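Local structure of TarM (Staphylococcus aureus subsp. aureus 21178, 4X7R) at residues A[154-157]-A[163-166]. The protein belongs to the glycosyltransferases of the GT-B type and holds UDP in a pocket. The protein carries 1 engineered substitution. Numbering follows the deposited sequence.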
loop_
_atom_site.group_PDB
_atom_site.type_symbol
_atom_site.label_atom_id
_atom_site.label_comp_id
_atom_site.label_asym_id
_atom_site.label_seq_id
_atom_site.Cartn_x
_atom_site.Cartn_y
_atom_site.Cartn_z
ATOM N N LYS A 154 19.803 -10.402 12.332
ATOM C CA LYS A 154 21.150 -9.921 12.661
ATOM C C LYS A 154 21.619 -9.097 11.456
ATOM O O LYS A 154 21.516 -9.556 10.320
ATOM C CB LYS A 154 22.119 -11.078 12.956
ATOM C CG LYS A 154 23.579 -10.659 13.267
ATOM C CD LYS A 154 24.466 -11.891 13.328
ATOM C CE LYS A 154 25.824 -11.714 12.693
ATOM N NZ LYS A 154 25.876 -12.321 11.332
ATOM N N GLU A 155 22.097 -7.882 11.700
ATOM C CA GLU A 155 22.659 -7.031 10.639
ATOM C C GLU A 155 24.104 -6.782 10.943
ATOM O O GLU A 155 24.465 -6.641 12.110
ATOM C CB GLU A 155 21.919 -5.697 10.494
ATOM C CG GLU A 155 20.525 -5.841 9.906
ATOM C CD GLU A 155 19.685 -4.597 10.100
ATOM O OE1 GLU A 155 19.581 -4.127 11.256
ATOM O OE2 GLU A 155 19.141 -4.086 9.096
ATOM N N THR A 156 24.953 -6.810 9.916
ATOM C CA THR A 156 26.394 -6.505 10.066
ATOM C C THR A 156 26.684 -5.130 9.460
ATOM O O THR A 156 26.168 -4.811 8.386
ATOM C CB THR A 156 27.269 -7.616 9.483
ATOM O OG1 THR A 156 26.907 -8.841 10.110
ATOM C CG2 THR A 156 28.749 -7.372 9.697
ATOM N N PHE A 157 27.554 -4.351 10.114
ATOM C CA PHE A 157 27.906 -2.989 9.651
ATOM C C PHE A 157 29.319 -2.859 9.154
ATOM O O PHE A 157 30.211 -3.476 9.710
ATOM C CB PHE A 157 27.629 -1.931 10.736
ATOM C CG PHE A 157 26.181 -1.896 11.153
ATOM C CD1 PHE A 157 25.706 -2.741 12.160
ATOM C CD2 PHE A 157 25.277 -1.066 10.506
ATOM C CE1 PHE A 157 24.367 -2.725 12.529
ATOM C CE2 PHE A 157 23.932 -1.056 10.874
ATOM C CZ PHE A 157 23.482 -1.899 11.870
ATOM N N VAL A 163 24.666 -0.975 6.717
ATOM C CA VAL A 163 24.348 -2.419 6.637
ATOM C C VAL A 163 24.991 -3.058 5.401
ATOM O O VAL A 163 24.687 -2.666 4.278
ATOM C CB VAL A 163 22.821 -2.722 6.741
ATOM C CG1 VAL A 163 22.529 -4.236 6.673
ATOM C CG2 VAL A 163 22.232 -2.133 8.019
ATOM N N CYS A 164 25.875 -4.041 5.612
ATOM C CA CYS A 164 26.514 -4.760 4.511
ATOM C C CYS A 164 26.113 -6.246 4.458
ATOM O O CYS A 164 26.359 -6.910 3.454
ATOM C CB CYS A 164 28.032 -4.585 4.541
ATOM S SG CYS A 164 28.828 -5.211 6.049
ATOM N N TYR A 165 25.459 -6.757 5.514
ATOM C CA TYR A 165 25.074 -8.157 5.613
ATOM C C TYR A 165 23.888 -8.345 6.550
ATOM O O TYR A 165 23.817 -7.679 7.575
ATOM C CB TYR A 165 26.308 -8.949 6.141
ATOM C CG TYR A 165 26.286 -10.428 5.845
ATOM C CD1 TYR A 165 26.531 -10.905 4.561
ATOM C CD2 TYR A 165 26.054 -11.360 6.855
ATOM C CE1 TYR A 165 26.506 -12.273 4.280
ATOM C CE2 TYR A 165 26.023 -12.732 6.583
ATOM C CZ TYR A 165 26.278 -13.180 5.302
ATOM O OH TYR A 165 26.346 -14.522 5.061
ATOM N N GLN A 166 22.965 -9.262 6.204
ATOM C CA GLN A 166 21.819 -9.607 7.045
ATOM C C GLN A 166 21.647 -11.091 7.131
ATOM O O GLN A 166 21.857 -11.809 6.146
ATOM C CB GLN A 166 20.471 -9.034 6.543
ATOM C CG GLN A 166 20.485 -7.541 6.360
ATOM C CD GLN A 166 19.164 -7.118 5.828
ATOM O OE1 GLN A 166 18.652 -7.675 4.844
ATOM N NE2 GLN A 166 18.590 -6.126 6.479
#
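Glu155 and Gln166 face each other as a non-hydrogen-bonded antiparallel pair, their side chains side by side and pointing the same way. From CB, which passes 4.1 Å from Val163 CG1, the Glu155 chain turns beside its own backbone N (chi1 -71°) and runs on extended. Its CG lies 3.9 Å from Gln166 CG, its CD is 4.1 Å from both Gln166 NE2 and Val163 CG2, and OE2 receives a weak, long hydrogen bond from Gln166 NE2 (3.4 Å) while also lying against Val163 CG2. Carboxylate and amide planes are turned 34° apart; the stronger polar partner of Gln166 is Arg179, which donates to OE1 from the next strand. On the same face, Val163 CG2 reaches Phe157 CE2 at 3.5 Å, meeting the ring obliquely, while Arg140 makes a cation-pi contact with that ring.

Thr156 is gripped through its backbone: its N donates to Tyr165 O (2.7 Å), and its O accepts from Cys164 N (2.9 Å). Beyond the backbone, Thr156 CB packs on Tyr165 CB at 3.7 Å, both side chains leaving on the face opposite Glu155. Because Cys164 and Tyr165 both face Thr156, the register slips by one residue, a classic beta bulge in the hairpin of strands 150-157 and 163-169, inside the long antiparallel meander of this chain.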